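Local structure of putative nucleoprotein (Infectious salmon anemia virus, 4EWC) at residues R27-T32 / I36-R41; V279-T284 / D317-K322; R469-S472 / A476-T479; A112-M117 / H307-G312; M372-T377 / A551-I556. The protein encapsidates the negative-strand viral RNA, protecting it from nucleases and forming with it the ribonucleoprotein that is the template for transcription and replication. One frame throughout, in Å; residues are numbered along the deposited sequence.

Contact 1 of 5, residues R27-T32 / I36-R41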
# COMPACT_ATOMS: atom_id res chain seq x y z
N ARG A 27 15.79 -31.37 -25.71
CA ARG A 27 14.74 -32.40 -25.74
C ARG A 27 14.83 -33.34 -26.94
O ARG A 27 14.73 -32.92 -28.10
CB ARG A 27 13.37 -31.72 -25.73
CG ARG A 27 12.20 -32.66 -25.81
CD ARG A 27 10.93 -31.85 -25.80
NE ARG A 27 9.72 -32.66 -25.68
CZ ARG A 27 9.09 -33.20 -26.71
NH1 ARG A 27 9.57 -33.05 -27.94
NH2 ARG A 27 7.99 -33.91 -26.52
N ARG A 28 15.01 -34.63 -26.65
CA ARG A 28 15.11 -35.65 -27.69
C ARG A 28 13.88 -36.56 -27.76
O ARG A 28 13.50 -37.20 -26.77
CB ARG A 28 16.37 -36.49 -27.48
CG ARG A 28 16.43 -37.76 -28.31
CD ARG A 28 17.82 -38.36 -28.20
NE ARG A 28 17.81 -39.78 -27.89
CZ ARG A 28 17.98 -40.29 -26.67
NH1 ARG A 28 18.18 -39.48 -25.63
NH2 ARG A 28 17.96 -41.60 -26.49
N SER A 29 13.26 -36.60 -28.93
CA SER A 29 12.12 -37.48 -29.15
C SER A 29 12.54 -38.65 -30.04
O SER A 29 13.13 -38.46 -31.09
CB SER A 29 10.96 -36.71 -29.78
OG SER A 29 9.79 -37.50 -29.82
N THR A 30 12.25 -39.86 -29.58
CA THR A 30 12.48 -41.06 -30.37
C THR A 30 11.15 -41.75 -30.63
O THR A 30 10.40 -42.03 -29.69
CB THR A 30 13.38 -42.07 -29.64
OG1 THR A 30 12.70 -42.51 -28.46
CG2 THR A 30 14.70 -41.43 -29.25
N ALA A 31 10.86 -42.01 -31.90
CA ALA A 31 9.59 -42.61 -32.28
C ALA A 31 9.79 -44.00 -32.87
O ALA A 31 10.73 -44.24 -33.62
CB ALA A 31 8.86 -41.72 -33.26
N THR A 32 8.90 -44.93 -32.53
CA THR A 32 9.00 -46.30 -33.00
C THR A 32 7.63 -46.93 -33.21
O THR A 32 6.66 -46.23 -33.52
CB THR A 32 9.84 -47.19 -32.03
OG1 THR A 32 9.48 -46.92 -30.67
CG2 THR A 32 11.34 -46.92 -32.20
N ILE A 36 6.37 -43.08 -28.81
CA ILE A 36 7.33 -41.98 -28.70
C ILE A 36 7.87 -41.83 -27.28
O ILE A 36 7.10 -41.70 -26.32
CB ILE A 36 6.70 -40.63 -29.12
CG1 ILE A 36 6.49 -40.57 -30.64
CG2 ILE A 36 7.56 -39.46 -28.66
CD1 ILE A 36 5.67 -39.39 -31.06
N LYS A 37 9.18 -41.82 -27.13
CA LYS A 37 9.78 -41.64 -25.81
C LYS A 37 10.59 -40.33 -25.70
O LYS A 37 11.32 -39.96 -26.62
CB LYS A 37 10.61 -42.87 -25.44
CG LYS A 37 9.79 -44.16 -25.41
CD LYS A 37 8.57 -44.05 -24.48
CE LYS A 37 7.76 -45.35 -24.42
NZ LYS A 37 7.27 -45.81 -25.76
N ILE A 38 10.43 -39.64 -24.58
CA ILE A 38 11.01 -38.31 -24.40
C ILE A 38 12.21 -38.33 -23.46
O ILE A 38 12.12 -38.79 -22.33
CB ILE A 38 9.96 -37.32 -23.88
CG1 ILE A 38 8.87 -37.12 -24.93
CG2 ILE A 38 10.60 -36.02 -23.50
CD1 ILE A 38 9.43 -36.87 -26.32
N SER A 39 13.33 -37.82 -23.94
CA SER A 39 14.56 -37.75 -23.16
C SER A 39 15.10 -36.32 -23.12
O SER A 39 14.96 -35.55 -24.07
CB SER A 39 15.61 -38.69 -23.73
OG SER A 39 16.86 -38.49 -23.09
N TYR A 40 15.71 -35.96 -22.01
CA TYR A 40 16.33 -34.64 -21.90
C TYR A 40 17.84 -34.78 -21.78
O TYR A 40 18.39 -34.88 -20.68
CB TYR A 40 15.72 -33.85 -20.74
CG TYR A 40 14.30 -33.41 -21.00
CD1 TYR A 40 14.04 -32.32 -21.82
CD2 TYR A 40 13.22 -34.07 -20.42
CE1 TYR A 40 12.74 -31.89 -22.07
CE2 TYR A 40 11.91 -33.65 -20.66
CZ TYR A 40 11.68 -32.56 -21.48
OH TYR A 40 10.39 -32.14 -21.73
N ARG A 41 18.52 -34.79 -22.93
CA ARG A 41 19.95 -35.06 -22.97
C ARG A 41 20.74 -33.95 -22.30
O ARG A 41 20.63 -32.77 -22.66
CB ARG A 41 20.43 -35.29 -24.41
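R28 and S39 form a hydrogen-bonded pair in an antiparallel beta hairpin: R28 N donates to S39 O at 2.7 Å, and S39 N returns a bond to R28 O at 2.9 Å. T30 and K37 repeat this exchange nearer the turn. The hydroxyl of T30 sits between its own backbone N and carbonyl carbon (chi1 64°), and from there OG1 adds a weak bond of 3.4 Å to K37 O. On the same face of the sheet the R28 chain turns at chi3, bringing NH1 to 3.0 Å from S39 OG. R27, S29, A31, I36, I38 and Y40 occupy the other face. R27 runs out fully extended from CG to NE; its CB lies 3.7 Å from Y40 CE1, while its guanidinium continues past the phenol to I38. The I38 branch bends at chi2 (-47°) and sets CD1 over the rim of one guanidinium face, 3.3 Å from R27 NH2. The guanidinium and the Y40 ring are turned 67° from each other, and the two side chains cross at a slant. Further along, A31 CB meets I36 CG1 at 3.7 Å. Strand 25-31 is central in a three-stranded sheet and also bonds to strand 14-18, through S16 and T14. Because none of the touching side chains is buried, the pairing appears to rest chiefly on the four backbone bonds, with I38 and the Y40 ring lying against the R27 side chain.

Contact 2 of 5, residues V279-T284 / D317-K322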
# COMPACT_ATOMS: atom_id res chain seq x y z
N VAL A 279 15.62 -16.12 -6.05
CA VAL A 279 14.62 -17.20 -6.10
C VAL A 279 15.20 -18.50 -6.65
O VAL A 279 15.03 -19.57 -6.07
CB VAL A 279 13.43 -16.89 -7.03
CG1 VAL A 279 12.37 -17.99 -6.89
CG2 VAL A 279 12.82 -15.56 -6.72
N LYS A 280 15.86 -18.39 -7.79
CA LYS A 280 16.48 -19.53 -8.43
C LYS A 280 17.44 -20.26 -7.51
O LYS A 280 17.49 -21.48 -7.52
CB LYS A 280 17.20 -19.09 -9.71
CG LYS A 280 17.91 -20.23 -10.43
CD LYS A 280 17.99 -19.99 -11.94
CE LYS A 280 18.70 -21.13 -12.65
NZ LYS A 280 18.03 -22.46 -12.43
N MSE A 281 18.21 -19.52 -6.73
CA MSE A 281 19.20 -20.13 -5.86
C MSE A 281 18.53 -20.93 -4.76
O MSE A 281 18.95 -22.05 -4.44
CB MSE A 281 20.11 -19.08 -5.24
CG MSE A 281 20.99 -19.63 -4.14
SE MSE A 281 21.85 -18.19 -3.19
CE MSE A 281 20.68 -16.75 -3.81
N MSE A 282 17.50 -20.36 -4.17
CA MSE A 282 16.77 -21.04 -3.11
C MSE A 282 16.14 -22.31 -3.67
O MSE A 282 16.25 -23.38 -3.05
CB MSE A 282 15.69 -20.12 -2.52
CG MSE A 282 16.23 -18.81 -1.98
SE MSE A 282 17.45 -19.22 -0.52
CE MSE A 282 19.02 -18.47 -1.26
N ARG A 283 15.51 -22.21 -4.84
CA ARG A 283 14.88 -23.37 -5.47
C ARG A 283 15.89 -24.48 -5.78
O ARG A 283 15.60 -25.66 -5.60
CB ARG A 283 14.07 -22.99 -6.72
CG ARG A 283 12.71 -22.37 -6.42
CD ARG A 283 12.00 -21.90 -7.69
NE ARG A 283 10.65 -21.40 -7.42
CZ ARG A 283 10.05 -20.44 -8.12
NH1 ARG A 283 10.68 -19.86 -9.14
NH2 ARG A 283 8.81 -20.05 -7.80
N THR A 284 17.09 -24.08 -6.21
CA THR A 284 18.15 -25.00 -6.60
C THR A 284 18.74 -25.68 -5.38
O THR A 284 19.38 -26.73 -5.48
CB THR A 284 19.27 -24.23 -7.34
OG1 THR A 284 18.72 -23.56 -8.48
CG2 THR A 284 20.38 -25.14 -7.82
N ASP A 317 23.49 -19.29 6.06
CA ASP A 317 23.87 -20.25 7.10
C ASP A 317 23.04 -21.51 7.02
O ASP A 317 23.54 -22.58 7.27
CB ASP A 317 23.68 -19.66 8.49
CG ASP A 317 24.54 -18.45 8.75
OD1 ASP A 317 25.69 -18.39 8.26
OD2 ASP A 317 24.05 -17.54 9.45
N LEU A 318 21.76 -21.37 6.70
CA LEU A 318 20.84 -22.48 6.76
C LEU A 318 21.13 -23.42 5.61
O LEU A 318 21.06 -24.64 5.77
CB LEU A 318 19.38 -22.00 6.68
CG LEU A 318 18.91 -20.98 7.73
CD1 LEU A 318 17.53 -20.46 7.40
CD2 LEU A 318 18.94 -21.58 9.11
N MSE A 319 21.44 -22.85 4.46
CA MSE A 319 21.73 -23.63 3.28
C MSE A 319 23.03 -24.38 3.52
O MSE A 319 23.19 -25.52 3.09
CB MSE A 319 21.90 -22.71 2.07
CG MSE A 319 20.63 -22.18 1.48
SE MSE A 319 21.11 -20.79 0.19
CE MSE A 319 22.58 -21.75 -0.66
N GLY A 320 23.94 -23.71 4.21
CA GLY A 320 25.20 -24.33 4.58
C GLY A 320 24.95 -25.53 5.48
O GLY A 320 25.61 -26.56 5.36
N MSE A 321 23.97 -25.39 6.38
CA MSE A 321 23.61 -26.43 7.34
C MSE A 321 22.93 -27.61 6.66
O MSE A 321 23.13 -28.75 7.06
CB MSE A 321 22.72 -25.88 8.45
CG MSE A 321 23.46 -25.20 9.58
SE MSE A 321 22.30 -24.40 10.95
CE MSE A 321 21.54 -26.07 11.65
N LYS A 322 22.11 -27.34 5.65
CA LYS A 322 21.39 -28.39 4.94
C LYS A 322 22.34 -29.18 4.05
O LYS A 322 22.26 -30.41 3.95
CB LYS A 322 20.24 -27.79 4.11
CG LYS A 322 19.47 -28.76 3.25
CD LYS A 322 18.46 -28.02 2.37
CE LYS A 322 17.54 -28.99 1.66
NZ LYS A 322 16.49 -28.30 0.86
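M282 and M319 meet with their chains crossing at about a right angle, methyl against selenium: M282 CE lies 3.4 Å from M319 SE, and the two selenium atoms, M282 SE and M319 SE, are 4.0 Å apart. M282 does not start out toward the other helix. Its chain bends at chi2 (-63°) and again at its last bond, and this hook brings the methyl across to its partner. M319, in contrast, leaves its helix heading for 279-284, straight at chi2 (169°) and bending at its last bond. M281, one residue before M282, flanks the meeting point more loosely, its SE 4.3 Å from M319 SE. All three are selenomethionines buried between the short helix 279-284 and helix 315-326 in the helical bundle region of the nucleoprotein. Contact is made through these flexible ends alone, without any hydrogen bond across, and the backbones stay well apart, with the M282 and M319 CA atoms 8.5 Å from each other. F107 and A111 of helix 96-114 pack against M281, while N285 and F287 border M319. N285 O, just past helix 279-284, accepts a hydrogen bond from K322 NZ of helix 315-326, a polar link beside the selenomethionines. V279, which takes no part in the meeting with M319, packs on W514 of the second subunit.

Contact 3 of 5, residues R469-S472 / A476-T479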
# COMPACT_ATOMS: atom_id res chain seq x y z
N ARG A 469 6.59 0.91 -7.10
CA ARG A 469 6.28 0.02 -5.98
C ARG A 469 6.15 -1.46 -6.39
O ARG A 469 6.18 -2.38 -5.55
CB ARG A 469 5.03 0.54 -5.26
CG ARG A 469 4.06 -0.49 -4.76
CD ARG A 469 2.76 0.14 -4.28
NE ARG A 469 2.86 0.79 -2.97
CZ ARG A 469 2.41 0.25 -1.84
NH1 ARG A 469 1.82 -0.94 -1.85
NH2 ARG A 469 2.53 0.91 -0.69
N TYR A 470 6.01 -1.71 -7.70
CA TYR A 470 5.98 -3.08 -8.22
C TYR A 470 7.13 -3.41 -9.17
O TYR A 470 7.34 -2.74 -10.17
CB TYR A 470 4.64 -3.42 -8.87
CG TYR A 470 3.44 -3.17 -7.99
CD1 TYR A 470 3.07 -4.09 -7.03
CD2 TYR A 470 2.69 -2.02 -8.12
CE1 TYR A 470 1.98 -3.87 -6.22
CE2 TYR A 470 1.59 -1.79 -7.33
CZ TYR A 470 1.25 -2.72 -6.37
OH TYR A 470 0.17 -2.50 -5.57
N ARG A 471 7.85 -4.47 -8.82
CA ARG A 471 8.88 -5.08 -9.64
C ARG A 471 8.30 -5.47 -11.01
O ARG A 471 8.98 -5.38 -12.02
CB ARG A 471 9.41 -6.33 -8.90
CG ARG A 471 10.25 -7.29 -9.75
CD ARG A 471 11.54 -6.64 -10.24
NE ARG A 471 12.35 -7.51 -11.09
CZ ARG A 471 12.41 -7.42 -12.42
NH1 ARG A 471 11.70 -6.50 -13.07
NH2 ARG A 471 13.19 -8.24 -13.11
N SER A 472 7.04 -5.88 -11.02
CA SER A 472 6.38 -6.28 -12.26
C SER A 472 6.31 -5.16 -13.31
O SER A 472 6.46 -5.42 -14.50
CB SER A 472 5.00 -6.88 -11.97
OG SER A 472 4.28 -6.12 -11.01
N ALA A 476 13.27 -2.92 -17.12
CA ALA A 476 14.71 -3.18 -17.18
C ALA A 476 15.05 -4.53 -16.57
O ALA A 476 14.30 -5.07 -15.77
CB ALA A 476 15.48 -2.07 -16.48
N ASN A 477 16.21 -5.07 -16.93
CA ASN A 477 16.67 -6.32 -16.31
C ASN A 477 17.93 -6.18 -15.47
O ASN A 477 18.47 -7.16 -14.98
CB ASN A 477 16.89 -7.35 -17.40
CG ASN A 477 15.60 -7.77 -18.03
OD1 ASN A 477 14.56 -7.78 -17.36
ND2 ASN A 477 15.64 -8.12 -19.32
N THR A 478 18.41 -4.96 -15.31
CA THR A 478 19.67 -4.72 -14.63
C THR A 478 19.94 -3.23 -14.49
O THR A 478 19.42 -2.41 -15.25
CB THR A 478 20.86 -5.37 -15.37
OG1 THR A 478 22.06 -5.18 -14.61
CG2 THR A 478 21.01 -4.80 -16.75
N THR A 479 20.77 -2.91 -13.50
CA THR A 479 21.18 -1.55 -13.21
C THR A 479 22.38 -1.15 -14.07
O THR A 479 22.66 0.03 -14.25
CB THR A 479 21.55 -1.38 -11.71
OG1 THR A 479 22.38 -2.48 -11.30
CG2 THR A 479 20.32 -1.42 -10.85
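R471 and A476 belong to the long irregular connection between helix 457-463 and strand 488-491, in the C-terminal region of the orthomyxovirus nucleoprotein family; neither 469-472 nor 476-479 forms a regular helix or strand. The approach is a slight one, made by a single long side chain. R471 leaves the backbone with CG opposite its N (chi1 166°), kinks once at chi2 (64°), and then runs straight through CD to NE. This carries the guanidinium over to 476-479, where R471 NH1 stands 4.0 Å from A476 O, approaching obliquely. The N477 side chain lies a little farther off. No hydrogen bond crosses between the segments, and the closest CA atoms, those of R471 and A476, are 9.7 Å apart. The guanidinium thus hovers near a carbonyl rather than gripping it, and any attraction is probably a weak electrostatic one. Within 469-472, the aliphatic part of R469 covers a ring, its CG 3.8 Å above the centre of one face of Y470. T478 OG1 bonds to K480 N, the first residue of a probable nuclear localization signal, K480-K483. Y470 reaches the second subunit, where its OH is hydrogen-bonded to V582 N in strand 577-583. Around the loop, R469 makes a salt bridge back to D458 in helix 457-463, R471 lies against F589, and A476 and T479 rest on F275 of helix 272-275.

Contact 4 of 5, residues A112-M117 / H307-G312; sequences AANIEM and HMRNCG
The R309 guanidinium carries M117 O on one of its faces, 3.7 Å above the plane and displaced toward the rim, while N114 O comes in obliquely, 3.6 Å from R309 NH1. The other amino group, R309 NH2, lies 3.3 Å from M117 CB. Two backbone carbonyls and a methylene of 112-117 therefore lie beside the flat end of one arginine, yet neither carbonyl makes a hydrogen bond with it. The setting suggests a diffuse electrostatic attraction between the positive group and the carbonyl oxygens. R309 gets there by a folded path: two bends, at chi2 (-68°) and chi3, carry the guanidinium across to 112-117 although the backbones remain far apart, N114 CA and G312 CA being 8.6 Å from each other. The second flat group, the N114 amide, faces the same segment but is held elsewhere. Its ND2 donates to both I300 O and A298 O, and N114 OD1 stays 4.5 Å from R309 NH1. The end of M117, a selenomethionine, leads away from R309, leaving its CB and its carbonyl to make the contact. R309 itself stands in a short 3-10 turn, in which G312 N bonds to R309 O. The contact thus joins the end of helix 96-114 to the connection between helices 302-305 and 315-326. N114 packs on S302 and L305 of the former and on L316 of the latter, I115 covers R323 of helix 315-326, and M308 and C311 lean on L263 of helix 253-269.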
# COMPACT_ATOMS: atom_id res chain seq x y z
N ALA A 112 28.07 -18.80 -3.22
CA ALA A 112 28.65 -20.10 -2.93
C ALA A 112 30.02 -19.97 -2.31
O ALA A 112 30.63 -20.96 -1.91
CB ALA A 112 28.73 -20.97 -4.19
N ALA A 113 30.52 -18.74 -2.25
CA ALA A 113 31.75 -18.45 -1.52
C ALA A 113 31.35 -18.24 -0.08
O ALA A 113 32.04 -18.65 0.85
CB ALA A 113 32.40 -17.19 -2.05
N ASN A 114 30.21 -17.58 0.08
CA ASN A 114 29.69 -17.18 1.37
C ASN A 114 29.06 -18.31 2.16
O ASN A 114 29.15 -18.31 3.39
CB ASN A 114 28.71 -16.00 1.22
CG ASN A 114 29.42 -14.68 0.97
OD1 ASN A 114 30.45 -14.40 1.59
ND2 ASN A 114 28.88 -13.87 0.07
N ILE A 115 28.44 -19.27 1.47
CA ILE A 115 27.86 -20.42 2.17
C ILE A 115 28.95 -21.33 2.72
O ILE A 115 28.81 -21.89 3.81
CB ILE A 115 26.83 -21.22 1.33
CG1 ILE A 115 27.39 -21.54 -0.05
CG2 ILE A 115 25.52 -20.45 1.20
CD1 ILE A 115 27.73 -23.01 -0.27
N GLU A 116 30.06 -21.46 2.00
CA GLU A 116 31.16 -22.29 2.49
C GLU A 116 31.88 -21.63 3.67
O GLU A 116 32.35 -22.31 4.59
CB GLU A 116 32.14 -22.63 1.35
N MSE A 117 31.93 -20.29 3.67
CA MSE A 117 32.62 -19.55 4.72
C MSE A 117 31.81 -19.44 6.01
O MSE A 117 32.33 -18.97 7.03
CB MSE A 117 32.95 -18.15 4.21
CG MSE A 117 33.95 -18.14 3.06
SE MSE A 117 35.64 -18.93 3.48
CE MSE A 117 36.27 -17.59 4.75
N HIS A 307 33.75 -10.70 8.25
CA HIS A 307 33.85 -9.78 9.39
C HIS A 307 32.48 -9.28 9.85
O HIS A 307 32.35 -8.82 10.98
CB HIS A 307 34.70 -8.58 8.99
CG HIS A 307 36.11 -8.93 8.63
ND1 HIS A 307 37.16 -8.91 9.53
CD2 HIS A 307 36.66 -9.32 7.44
CE1 HIS A 307 38.27 -9.25 8.93
NE2 HIS A 307 38.01 -9.51 7.66
N MSE A 308 31.48 -9.34 8.98
CA MSE A 308 30.18 -8.76 9.29
C MSE A 308 29.05 -9.68 8.86
O MSE A 308 28.16 -9.29 8.08
CB MSE A 308 30.05 -7.39 8.64
CG MSE A 308 31.01 -6.38 9.19
SE MSE A 308 30.44 -5.80 10.97
CE MSE A 308 29.06 -4.54 10.40
N ARG A 309 29.11 -10.91 9.38
CA ARG A 309 28.17 -11.97 9.05
C ARG A 309 26.73 -11.50 8.92
O ARG A 309 26.08 -11.82 7.94
CB ARG A 309 28.29 -13.12 10.05
CG ARG A 309 29.48 -14.03 9.79
CD ARG A 309 29.28 -14.81 8.51
NE ARG A 309 30.52 -14.99 7.75
CZ ARG A 309 30.57 -15.37 6.47
NH1 ARG A 309 29.44 -15.61 5.80
NH2 ARG A 309 31.74 -15.50 5.85
N ASN A 310 26.23 -10.74 9.88
CA ASN A 310 24.83 -10.32 9.88
C ASN A 310 24.43 -9.31 8.78
O ASN A 310 23.27 -8.90 8.74
CB ASN A 310 24.40 -9.78 11.25
CG ASN A 310 24.65 -10.76 12.40
OD1 ASN A 310 24.67 -11.97 12.22
ND2 ASN A 310 24.84 -10.23 13.61
N CYS A 311 25.36 -8.89 7.93
CA CYS A 311 24.99 -8.12 6.73
C CYS A 311 24.43 -9.07 5.66
O CYS A 311 23.85 -8.64 4.65
CB CYS A 311 26.20 -7.39 6.16
SG CYS A 311 26.82 -6.03 7.15
N GLY A 312 24.60 -10.37 5.93
CA GLY A 312 24.46 -11.40 4.93
C GLY A 312 23.16 -12.15 4.81
O GLY A 312 22.93 -12.79 3.79

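Contact 5 of 5, residues M372-T377 / A551-I556; sequences MDTLCT and ALVKRI
T374 and I556 join two helices from different regions of the chain, helix 369-381 of the helical bundle and helix 550-564 of the C-terminal region. The tight part is small: T374 CG2 meets I556 CD1 at 3.7 Å, methyl to methyl, with the two side chains slanting past one another. I556 is buried and points at the opposing helix, its chain extended at chi2 (180°), which makes CD1 its foremost atom. Packing slackens at V553, whose CG2 is 4.4 Å from T374 CG2, even though the T374 and V553 CA atoms, at 7.3 Å, are the nearest pair between the segments. L552 directs its side chain toward helix 369-381 as well, but packs instead on E351 and L355 of helix 350-358. On its solvent side helix 550-564 carries the exposed A551 and R555, which do not reach 372-377. L537 of the second subunit packs against T374, T377 and I556, making the small apolar patch part of the dimer contact. No hydrogen bond crosses between the two segments. The T374 hydroxyl turns back to its own helix (chi1 -49°), where OG1 is hydrogen-bonded to R370 O, and this presents the CG2 methyl to I556.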
# COMPACT_ATOMS: atom_id res chain seq x y z
N MSE A 372 13.72 -27.60 10.03
CA MSE A 372 14.35 -26.58 9.21
C MSE A 372 13.30 -25.65 8.61
O MSE A 372 13.43 -24.43 8.68
CB MSE A 372 15.18 -27.22 8.11
CG MSE A 372 15.70 -26.25 7.09
SE MSE A 372 17.09 -25.09 7.84
CE MSE A 372 18.56 -26.40 7.92
N ASP A 373 12.26 -26.23 8.04
CA ASP A 373 11.18 -25.46 7.45
C ASP A 373 10.48 -24.58 8.46
O ASP A 373 10.22 -23.41 8.19
CB ASP A 373 10.14 -26.38 6.80
CG ASP A 373 10.60 -26.92 5.46
OD1 ASP A 373 11.65 -26.43 4.97
OD2 ASP A 373 9.94 -27.83 4.92
N THR A 374 10.16 -25.17 9.61
CA THR A 374 9.57 -24.42 10.70
C THR A 374 10.45 -23.22 11.03
O THR A 374 9.97 -22.10 11.14
CB THR A 374 9.44 -25.28 11.98
OG1 THR A 374 8.84 -26.53 11.67
CG2 THR A 374 8.62 -24.55 13.04
N LEU A 375 11.76 -23.46 11.16
CA LEU A 375 12.72 -22.41 11.47
C LEU A 375 12.74 -21.29 10.42
O LEU A 375 12.64 -20.11 10.75
CB LEU A 375 14.13 -22.99 11.63
CG LEU A 375 15.17 -21.90 11.93
CD1 LEU A 375 14.89 -21.22 13.26
CD2 LEU A 375 16.60 -22.41 11.87
N CYS A 376 12.85 -21.68 9.16
CA CYS A 376 12.76 -20.76 8.05
C CYS A 376 11.50 -19.92 8.11
O CYS A 376 11.57 -18.69 7.97
CB CYS A 376 12.80 -21.52 6.72
SG CYS A 376 14.38 -22.28 6.41
N THR A 377 10.36 -20.58 8.32
CA THR A 377 9.08 -19.87 8.39
C THR A 377 9.08 -18.88 9.55
O THR A 377 8.58 -17.76 9.41
CB THR A 377 7.90 -20.84 8.58
OG1 THR A 377 7.80 -21.69 7.43
CG2 THR A 377 6.60 -20.07 8.75
N ALA A 551 4.42 -29.06 19.81
CA ALA A 551 3.94 -27.99 20.68
C ALA A 551 4.50 -26.66 20.16
O ALA A 551 3.77 -25.66 20.09
CB ALA A 551 4.38 -28.23 22.11
N LEU A 552 5.78 -26.67 19.79
CA LEU A 552 6.40 -25.51 19.16
C LEU A 552 5.53 -24.97 18.03
O LEU A 552 5.09 -23.83 18.09
CB LEU A 552 7.79 -25.86 18.62
CG LEU A 552 8.87 -26.17 19.67
CD1 LEU A 552 10.15 -26.65 19.01
CD2 LEU A 552 9.13 -24.93 20.54
N VAL A 553 5.28 -25.82 17.03
CA VAL A 553 4.49 -25.42 15.86
C VAL A 553 3.19 -24.73 16.25
O VAL A 553 2.89 -23.63 15.78
CB VAL A 553 4.15 -26.63 14.97
CG1 VAL A 553 3.19 -26.21 13.87
CG2 VAL A 553 5.42 -27.23 14.38
N LYS A 554 2.44 -25.38 17.13
CA LYS A 554 1.18 -24.84 17.63
C LYS A 554 1.33 -23.43 18.21
O LYS A 554 0.53 -22.54 17.91
CB LYS A 554 0.59 -25.80 18.68
N ARG A 555 2.35 -23.24 19.05
CA ARG A 555 2.61 -21.95 19.66
C ARG A 555 2.90 -20.88 18.62
O ARG A 555 2.27 -19.82 18.60
CB ARG A 555 3.78 -22.04 20.66
CG ARG A 555 3.39 -22.69 21.97
CD ARG A 555 4.57 -22.82 22.91
NE ARG A 555 4.47 -24.06 23.67
CZ ARG A 555 5.43 -24.97 23.76
NH1 ARG A 555 6.60 -24.79 23.16
NH2 ARG A 555 5.22 -26.07 24.47
N ILE A 556 3.87 -21.17 17.76
CA ILE A 556 4.27 -20.28 16.68
C ILE A 556 3.07 -19.84 15.86
O ILE A 556 2.90 -18.65 15.57
CB ILE A 556 5.26 -20.96 15.74
CG1 ILE A 556 6.39 -21.61 16.53
CG2 ILE A 556 5.83 -19.95 14.76
CD1 ILE A 556 7.40 -22.31 15.66

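How the contacts relate
Contacts 2, 4 and 5 form a connected series across the helical part of the molecule. Contacts 2 and 4, with centres about 13 Å apart, touch where M319 CE packs on I115 CG2 at 3.7 Å. Contact 2 meets contact 5, about 18 Å away centre to centre, through L318 CD2 and L375 CD2, also 3.7 Å apart. Helix 315-326 is thus shared ground, with M319 and L318 serving different neighbours. Contact 3 stays separate, its nearest atoms about 9 Å from contact 2, but like contacts 2 and 5 it reaches the second subunit. Contact 1 is remote, its centre about 41 Å from the centre of the chain and its nearest atoms about 14 Å from contact 2.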